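PDB 6B2Y: solute-binding periplasmic protein of iron/siderophore ABC transporter from Yersinia pestis, which probably binds chelated iron in the periplasm and delivers it to an ABC transporter for uptake. Local coordinates for residues 84-90 and 110-116; 64-70 and 332-338; 94-98 and 293-297. One frame throughout, in Å; residues are numbered along the deposited sequence.

Overall arrangement
The chain starts in the lobe with the all-parallel sheet. Residues 64-70 come first and open the widest loop, which contact 2 closes at 332-338. Within it, residues 84-90 open contact 1, and 110-116 close it after a short excursion through helix 93-102. Residues 94-98 lie on that helix. They open contact 3, which closes only at 293-297. Contacts 1 and 3 therefore cross, and both nest inside contact 2. Contact 1 joins strands 81-85 and 111-112 within the first lobe. Contacts 2 and 3 tie that lobe to loops next to the mixed sheet. Contact 1 touches both others, while contacts 2 and 3 do not touch.

Contact 1 of 3, residues 84-90 and 110-116; sequences WQGDFRK and PLIGNTT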
# COMPACT_ATOMS: atom_id res chain seq x y z
N TRP A 84 -4.59 15.08 -9.43
CA TRP A 84 -4.72 13.90 -8.60
C TRP A 84 -5.59 14.20 -7.39
O TRP A 84 -5.61 15.32 -6.88
CB TRP A 84 -3.37 13.32 -8.14
CG TRP A 84 -2.36 14.27 -7.54
CD1 TRP A 84 -2.59 15.50 -6.94
CD2 TRP A 84 -0.93 14.06 -7.46
NE1 TRP A 84 -1.41 16.04 -6.51
CE2 TRP A 84 -0.38 15.19 -6.82
CE3 TRP A 84 -0.07 13.03 -7.87
CZ2 TRP A 84 1.00 15.32 -6.58
CZ3 TRP A 84 1.29 13.16 -7.64
CH2 TRP A 84 1.81 14.30 -7.00
N GLN A 85 -6.31 13.17 -6.96
CA GLN A 85 -7.04 13.21 -5.71
C GLN A 85 -6.08 13.45 -4.54
O GLN A 85 -4.89 13.13 -4.61
CB GLN A 85 -7.81 11.90 -5.54
CG GLN A 85 -8.83 11.86 -4.43
CD GLN A 85 -8.21 11.34 -3.16
OE1 GLN A 85 -7.10 10.79 -3.18
NE2 GLN A 85 -8.90 11.55 -2.04
N GLY A 86 -6.60 14.02 -3.46
CA GLY A 86 -5.75 14.60 -2.43
C GLY A 86 -5.03 13.62 -1.52
O GLY A 86 -4.22 14.06 -0.70
N ASP A 87 -5.29 12.31 -1.64
CA ASP A 87 -4.74 11.37 -0.67
C ASP A 87 -3.21 11.33 -0.67
O ASP A 87 -2.60 11.02 0.36
CB ASP A 87 -5.26 9.95 -0.93
CG ASP A 87 -6.68 9.74 -0.44
OD1 ASP A 87 -7.28 10.67 0.15
OD2 ASP A 87 -7.20 8.63 -0.67
N PHE A 88 -2.57 11.55 -1.81
CA PHE A 88 -1.12 11.43 -1.82
C PHE A 88 -0.48 12.56 -1.02
O PHE A 88 0.34 12.32 -0.12
CB PHE A 88 -0.59 11.42 -3.26
CG PHE A 88 0.92 11.35 -3.34
CD1 PHE A 88 1.61 10.30 -2.76
CD2 PHE A 88 1.63 12.33 -4.03
CE1 PHE A 88 2.99 10.23 -2.84
CE2 PHE A 88 3.01 12.27 -4.11
CZ PHE A 88 3.69 11.22 -3.52
N ARG A 89 -0.85 13.80 -1.32
CA ARG A 89 -0.24 14.91 -0.58
C ARG A 89 -0.68 14.93 0.88
O ARG A 89 0.13 15.21 1.78
CB ARG A 89 -0.58 16.25 -1.24
CG ARG A 89 0.20 17.41 -0.62
CD ARG A 89 -0.27 18.73 -1.17
NE ARG A 89 -1.48 19.22 -0.53
CZ ARG A 89 -2.32 20.10 -1.08
NH1 ARG A 89 -2.08 20.58 -2.30
NH2 ARG A 89 -3.40 20.50 -0.41
N LYS A 90 -1.95 14.64 1.14
CA LYS A 90 -2.51 14.83 2.47
C LYS A 90 -2.24 13.65 3.40
O LYS A 90 -1.99 13.84 4.60
CB LYS A 90 -4.01 15.08 2.36
CG LYS A 90 -4.60 15.59 3.67
CD LYS A 90 -5.99 15.04 3.91
CE LYS A 90 -6.55 15.55 5.23
NZ LYS A 90 -7.45 16.71 5.06
N PRO A 110 -2.80 20.08 -10.02
CA PRO A 110 -4.03 20.43 -9.30
C PRO A 110 -4.60 19.25 -8.53
O PRO A 110 -4.47 18.09 -8.93
CB PRO A 110 -5.00 20.84 -10.42
CG PRO A 110 -4.15 21.00 -11.66
CD PRO A 110 -2.95 20.15 -11.48
N LEU A 111 -5.24 19.56 -7.40
CA LEU A 111 -5.88 18.56 -6.56
C LEU A 111 -7.37 18.53 -6.85
O LEU A 111 -7.99 19.58 -7.06
CB LEU A 111 -5.64 18.84 -5.08
CG LEU A 111 -4.40 18.18 -4.50
CD1 LEU A 111 -3.15 18.98 -4.89
CD2 LEU A 111 -4.52 18.06 -3.00
N ILE A 112 -7.94 17.33 -6.86
CA ILE A 112 -9.35 17.12 -7.12
C ILE A 112 -9.93 16.28 -5.99
O ILE A 112 -9.23 15.48 -5.37
CB ILE A 112 -9.57 16.42 -8.49
CG1 ILE A 112 -9.12 14.96 -8.40
CG2 ILE A 112 -8.77 17.12 -9.58
CD1 ILE A 112 -8.99 14.27 -9.73
N GLY A 113 -11.21 16.50 -5.68
CA GLY A 113 -11.94 15.59 -4.81
C GLY A 113 -12.38 16.14 -3.46
O GLY A 113 -13.07 15.42 -2.73
N ASN A 114 -11.95 17.35 -3.09
CA ASN A 114 -12.50 18.09 -1.94
C ASN A 114 -12.10 17.48 -0.59
O ASN A 114 -12.89 17.46 0.35
CB ASN A 114 -14.03 18.22 -2.03
CG ASN A 114 -14.57 19.36 -1.18
OD1 ASN A 114 -14.01 20.45 -1.13
ND2 ASN A 114 -15.69 19.10 -0.49
N THR A 115 -10.86 17.00 -0.48
CA THR A 115 -10.36 16.51 0.80
C THR A 115 -9.19 17.34 1.32
O THR A 115 -8.57 16.96 2.32
CB THR A 115 -9.94 15.04 0.71
OG1 THR A 115 -8.76 14.91 -0.09
CG2 THR A 115 -11.06 14.21 0.10
N THR A 116 -8.87 18.45 0.67
CA THR A 116 -7.80 19.34 1.13
C THR A 116 -8.26 20.79 1.09
O THR A 116 -9.32 21.10 0.54
CB THR A 116 -6.53 19.19 0.28
OG1 THR A 116 -6.80 19.60 -1.07
CG2 THR A 116 -6.05 17.75 0.29
O HOH W 1 -12.17 12.56 -2.62
O HOH W 2 -8.85 14.80 -2.79
O HOH W 3 -7.28 12.68 1.53
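Trp-84 and Leu-111 pair as neighbours in a parallel sheet. Trp-84 N donates to Pro-110 O at 3.1 Å. Trp-84 O accepts from Ile-112 N, also at 3.1 Å, and this donor stands above the carbonyl plane. The tight part of the contact centres on Leu-111. Its CD1 lies at the edge of the indole, in the ring plane, 3.8 Å from Trp-84 NE1. Its CD2 sits over the centre of one face of the Arg-89 guanidinium, 3.6 Å from Arg-89 CZ. The arginine chain bends at chi3 (82°), which turns the flat group broadside to the methyl. Arg-89 NH2 is further held by Ser-119 OG. Gly-86 has no side chain, so the backbone here comes close to Leu-111 and Thr-115. The other side is looser and wetter. Lys-90 reaches past Thr-116 to the chain itself: NZ donates to Thr-115 O at 3.0 Å, nearly straight on to the carbonyl. Its chain is exposed. A water donates to Gly-113 O and takes only a weak bond from Gln-85 NE2. The Gln-85 amide is held mostly by its own segment. OE1 accepts from Asp-87 N at 2.8 Å, a capping bond at the turn that leads into the helix. Gly-63 N, just outside, donates to OE1 as well. NE2 donates to Asp-87 OD1 at 2.9 Å, so bonds at both ends of the amide fix its rotation. Strand 111-112 is an outermost strand of the sheet, with 81-85 beside it and 58-60 beyond. Trp-84 packs on Tyr-96 of helix 93-102 and on Leu-60 of strand 58-60, while Ile-112 rests on Leu-59.

Contact 2 of 3, residues 64-70 and 332-338; sequences RLFYAVS and NYYNSPY
Ser-70 OG is gripped twice. It donates to Tyr-67 O, one turn back in its own helix, at 2.7 Å. It also accepts from Tyr-338 OH across the contact at 3.0 Å. With chi1 at 76°, the hydroxyl sits between the backbone N and the carbonyl carbon, where it can reach both. The edge of the Tyr-338 ring faces it. Ala-68 packs against the proline ring, with its CB 3.7 Å from Pro-337 CG. Tyr-67 packs against Ser-336, its CB 3.7 Å from Ser-336 OG. That oxygen accepts from Tyr-338 N at 3.0 Å, forming an ST turn. Tyr-67 OH is hydrogen-bonded to Asp-92. Towards the start of the helix the contact becomes charged. Arg-64 NH1 donates to Asn-332 OD1 at 3.1 Å, with an N-H...O angle of 159°. The oxygen lies in the guanidinium plane, yet the amide is turned almost at right angles to it (86°). NH2 of the same arginine forms a salt bridge with Asp-87. A water joins Arg-64 O, at 2.8 Å, to Asn-335 O by a weak second bond. The segments belong to the two lobes, and Pro-337 also touches helix 168-182. A sodium ion lies about 3 Å from the nearest atom of the Tyr-338 side chain. Directed polar bonds thus hold both ends of this lobe junction, with apolar packing between them. Asp-87 probably offsets the arginine's charge.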
# COMPACT_ATOMS: atom_id res chain seq x y z
N ARG A 64 -3.05 8.00 -4.13
CA ARG A 64 -1.99 7.04 -3.87
C ARG A 64 -1.83 6.02 -5.00
O ARG A 64 -0.91 5.20 -4.95
CB ARG A 64 -2.23 6.38 -2.52
CG ARG A 64 -1.87 7.35 -1.36
CD ARG A 64 -2.37 6.86 -0.02
NE ARG A 64 -3.83 6.95 0.08
CZ ARG A 64 -4.53 6.48 1.11
NH1 ARG A 64 -3.92 5.89 2.13
NH2 ARG A 64 -5.85 6.61 1.12
N LEU A 65 -2.66 6.08 -6.05
CA LEU A 65 -2.35 5.33 -7.26
C LEU A 65 -1.07 5.83 -7.92
O LEU A 65 -0.55 5.17 -8.83
CB LEU A 65 -3.53 5.38 -8.24
CG LEU A 65 -4.68 4.50 -7.75
CD1 LEU A 65 -5.95 4.67 -8.59
CD2 LEU A 65 -4.24 3.02 -7.68
N PHE A 66 -0.54 6.97 -7.47
CA PHE A 66 0.76 7.41 -7.94
C PHE A 66 1.83 6.36 -7.70
O PHE A 66 2.75 6.23 -8.52
CB PHE A 66 1.13 8.72 -7.25
CG PHE A 66 2.54 9.16 -7.52
CD1 PHE A 66 2.93 9.53 -8.80
CD2 PHE A 66 3.48 9.18 -6.50
CE1 PHE A 66 4.23 9.93 -9.06
CE2 PHE A 66 4.79 9.58 -6.76
CZ PHE A 66 5.15 9.95 -8.04
N TYR A 67 1.74 5.59 -6.61
CA TYR A 67 2.75 4.56 -6.39
C TYR A 67 2.82 3.62 -7.59
O TYR A 67 3.91 3.31 -8.08
CB TYR A 67 2.46 3.74 -5.13
CG TYR A 67 2.29 4.53 -3.85
CD1 TYR A 67 3.18 5.55 -3.49
CD2 TYR A 67 1.25 4.22 -2.98
CE1 TYR A 67 3.00 6.24 -2.29
CE2 TYR A 67 1.06 4.92 -1.80
CZ TYR A 67 1.95 5.93 -1.47
OH TYR A 67 1.74 6.59 -0.28
N ALA A 68 1.66 3.17 -8.07
CA ALA A 68 1.66 2.23 -9.19
C ALA A 68 2.15 2.89 -10.46
O ALA A 68 2.95 2.31 -11.21
CB ALA A 68 0.25 1.66 -9.38
N VAL A 69 1.73 4.13 -10.71
CA VAL A 69 2.13 4.83 -11.93
C VAL A 69 3.62 5.14 -11.90
O VAL A 69 4.28 5.06 -12.95
CB VAL A 69 1.26 6.09 -12.10
CG1 VAL A 69 1.82 7.02 -13.20
CG2 VAL A 69 -0.16 5.69 -12.42
N SER A 70 4.18 5.43 -10.72
CA SER A 70 5.61 5.73 -10.62
C SER A 70 6.48 4.59 -11.15
O SER A 70 7.59 4.85 -11.65
CB SER A 70 5.98 6.04 -9.17
OG SER A 70 6.04 4.86 -8.37
N ASN A 332 0.56 2.21 4.03
CA ASN A 332 0.23 2.38 2.62
C ASN A 332 0.57 1.17 1.76
O ASN A 332 0.12 1.12 0.61
CB ASN A 332 0.91 3.63 2.07
CG ASN A 332 0.27 4.90 2.61
OD1 ASN A 332 -0.95 5.02 2.65
ND2 ASN A 332 1.11 5.85 3.03
N TYR A 333 1.32 0.19 2.29
CA TYR A 333 1.44 -1.08 1.59
C TYR A 333 0.09 -1.80 1.48
O TYR A 333 -0.01 -2.81 0.76
CB TYR A 333 2.47 -2.00 2.27
CG TYR A 333 3.92 -1.51 2.17
CD1 TYR A 333 4.45 -1.05 0.97
CD2 TYR A 333 4.75 -1.53 3.29
CE1 TYR A 333 5.78 -0.61 0.90
CE2 TYR A 333 6.06 -1.09 3.22
CZ TYR A 333 6.57 -0.63 2.04
OH TYR A 333 7.89 -0.19 2.00
N TYR A 334 -0.95 -1.31 2.17
CA TYR A 334 -2.26 -1.94 2.05
C TYR A 334 -2.93 -1.63 0.72
O TYR A 334 -3.97 -2.22 0.41
CB TYR A 334 -3.14 -1.51 3.24
CG TYR A 334 -3.91 -0.22 3.06
CD1 TYR A 334 -5.29 -0.17 3.25
CD2 TYR A 334 -3.26 0.95 2.68
CE1 TYR A 334 -5.99 1.00 3.07
CE2 TYR A 334 -3.95 2.12 2.50
CZ TYR A 334 -5.31 2.15 2.70
OH TYR A 334 -6.01 3.32 2.52
N ASN A 335 -2.36 -0.72 -0.08
CA ASN A 335 -2.92 -0.38 -1.39
C ASN A 335 -1.80 0.12 -2.29
O ASN A 335 -1.80 1.25 -2.78
CB ASN A 335 -4.02 0.67 -1.24
CG ASN A 335 -4.83 0.82 -2.51
OD1 ASN A 335 -4.75 -0.02 -3.40
ND2 ASN A 335 -5.61 1.90 -2.60
N SER A 336 -0.80 -0.73 -2.54
CA SER A 336 0.34 -0.31 -3.37
C SER A 336 1.04 -1.53 -3.95
O SER A 336 1.28 -2.48 -3.20
CB SER A 336 1.36 0.49 -2.56
OG SER A 336 2.60 0.56 -3.26
N PRO A 337 1.44 -1.51 -5.22
CA PRO A 337 2.21 -2.64 -5.76
C PRO A 337 3.61 -2.77 -5.16
O PRO A 337 4.29 -3.77 -5.44
CB PRO A 337 2.27 -2.35 -7.26
CG PRO A 337 2.10 -0.82 -7.34
CD PRO A 337 1.16 -0.48 -6.24
N TYR A 338 4.04 -1.82 -4.33
CA TYR A 338 5.27 -2.02 -3.57
C TYR A 338 5.10 -3.06 -2.47
O TYR A 338 6.06 -3.34 -1.75
CB TYR A 338 5.74 -0.72 -2.90
CG TYR A 338 6.21 0.44 -3.75
CD1 TYR A 338 7.08 1.38 -3.20
CD2 TYR A 338 5.77 0.64 -5.05
CE1 TYR A 338 7.50 2.47 -3.93
CE2 TYR A 338 6.19 1.73 -5.79
CZ TYR A 338 7.05 2.65 -5.22
OH TYR A 338 7.47 3.74 -5.94
O HOH W 4 -0.71 2.56 -5.71

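Contact 3 of 3, residues 94-98 and 293-297; sequences QTYAI and LGAQV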
# COMPACT_ATOMS: atom_id res chain seq x y z
N GLN A 94 5.12 12.67 3.67
CA GLN A 94 6.55 12.39 3.65
C GLN A 94 7.03 12.03 2.25
O GLN A 94 8.03 12.58 1.78
CB GLN A 94 6.88 11.27 4.64
CG GLN A 94 6.50 11.60 6.06
CD GLN A 94 6.76 10.43 6.96
OE1 GLN A 94 7.86 9.88 6.97
NE2 GLN A 94 5.74 10.02 7.70
N THR A 95 6.35 11.10 1.58
CA THR A 95 6.73 10.77 0.21
C THR A 95 6.60 12.00 -0.68
O THR A 95 7.47 12.25 -1.52
CB THR A 95 5.89 9.62 -0.33
OG1 THR A 95 6.02 8.50 0.54
CG2 THR A 95 6.34 9.23 -1.73
N TYR A 96 5.53 12.77 -0.51
CA TYR A 96 5.36 13.99 -1.29
C TYR A 96 6.56 14.92 -1.12
O TYR A 96 7.05 15.49 -2.10
CB TYR A 96 4.07 14.69 -0.87
CG TYR A 96 3.71 15.92 -1.68
CD1 TYR A 96 4.32 17.15 -1.42
CD2 TYR A 96 2.75 15.86 -2.69
CE1 TYR A 96 3.99 18.27 -2.13
CE2 TYR A 96 2.41 16.99 -3.42
CZ TYR A 96 3.06 18.20 -3.13
OH TYR A 96 2.75 19.34 -3.84
N ALA A 97 7.07 15.03 0.11
CA ALA A 97 8.22 15.90 0.39
C ALA A 97 9.46 15.46 -0.38
O ALA A 97 10.20 16.30 -0.91
CB ALA A 97 8.50 15.91 1.90
N ILE A 98 9.71 14.15 -0.44
CA ILE A 98 10.91 13.66 -1.11
C ILE A 98 10.83 13.94 -2.60
O ILE A 98 11.83 14.32 -3.22
CB ILE A 98 11.10 12.16 -0.83
CG1 ILE A 98 11.27 11.92 0.68
CG2 ILE A 98 12.29 11.61 -1.63
CD1 ILE A 98 12.59 12.41 1.24
N LEU A 293 5.89 6.06 10.63
CA LEU A 293 6.68 5.39 9.60
C LEU A 293 6.56 6.18 8.31
O LEU A 293 5.55 6.87 8.10
CB LEU A 293 6.19 3.95 9.35
CG LEU A 293 6.27 2.97 10.51
CD1 LEU A 293 5.32 1.79 10.29
CD2 LEU A 293 7.69 2.50 10.69
N GLY A 294 7.58 6.08 7.45
CA GLY A 294 7.55 6.71 6.14
C GLY A 294 8.90 7.27 5.72
O GLY A 294 9.92 7.04 6.37
N ALA A 295 8.89 8.03 4.63
CA ALA A 295 10.12 8.39 3.93
C ALA A 295 11.01 9.33 4.73
O ALA A 295 12.18 9.50 4.38
CB ALA A 295 9.80 9.02 2.57
N GLN A 296 10.48 9.94 5.79
CA GLN A 296 11.24 10.87 6.61
C GLN A 296 11.38 10.39 8.05
O GLN A 296 11.80 11.17 8.92
CB GLN A 296 10.59 12.26 6.57
CG GLN A 296 10.53 12.88 5.17
CD GLN A 296 9.81 14.22 5.15
OE1 GLN A 296 8.71 14.36 5.68
NE2 GLN A 296 10.46 15.22 4.55
N VAL A 297 11.04 9.14 8.32
CA VAL A 297 11.09 8.59 9.67
C VAL A 297 12.39 7.83 9.85
O VAL A 297 12.79 7.04 8.98
CB VAL A 297 9.87 7.69 9.93
CG1 VAL A 297 10.02 6.99 11.27
CG2 VAL A 297 8.61 8.53 9.90
O HOH W 5 6.06 8.14 3.45
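Helix 93-102 meets a type I beta turn, Gly-294 to Val-297, through the side chain of Gln-94. Its amide uses both ends. OE1 accepts from Gln-296 N at 2.9 Å, and the bond is fairly straight, with an N-H...O angle of 159°. The donor lies in the carbonyl plane, on a lone pair. NE2 donates to Leu-293 O at 3.2 Å in a more bent bond. This donor stands above the plane of that carbonyl. NE2 also has weak bonds to Lys-282 O and Ser-283 OG. The glutamine chain runs extended beyond CG (chi2 176°), which carries the amide from the helix to the turn. Gly-294 has no side chain to stand in its way. The turn itself is closed by Val-297 N, which donates to Gly-294 O at 3.1 Å. It belongs to the loop between strand 275-280 and helix 299-310, beside the mixed sheet. The helix belongs to the other lobe, so the contact spans the two lobes of this periplasmic binding protein. The Gln-296 side chain passes at a slant across that of Gln-94, the two amide planes 25° apart. Its OE1 lies 3.6 Å from Gln-94 CG, and its NE2 reaches the methyl of Ala-97. On the apolar side, Ala-295 CB packs 3.8 Å from Ile-98 CG1. A water links the segments once more. It donates to Thr-95 OG1 at 2.9 Å and accepts from Ala-295 N at 3.1 Å. Asp-92 OD2 is also bonded to Thr-95 OG1.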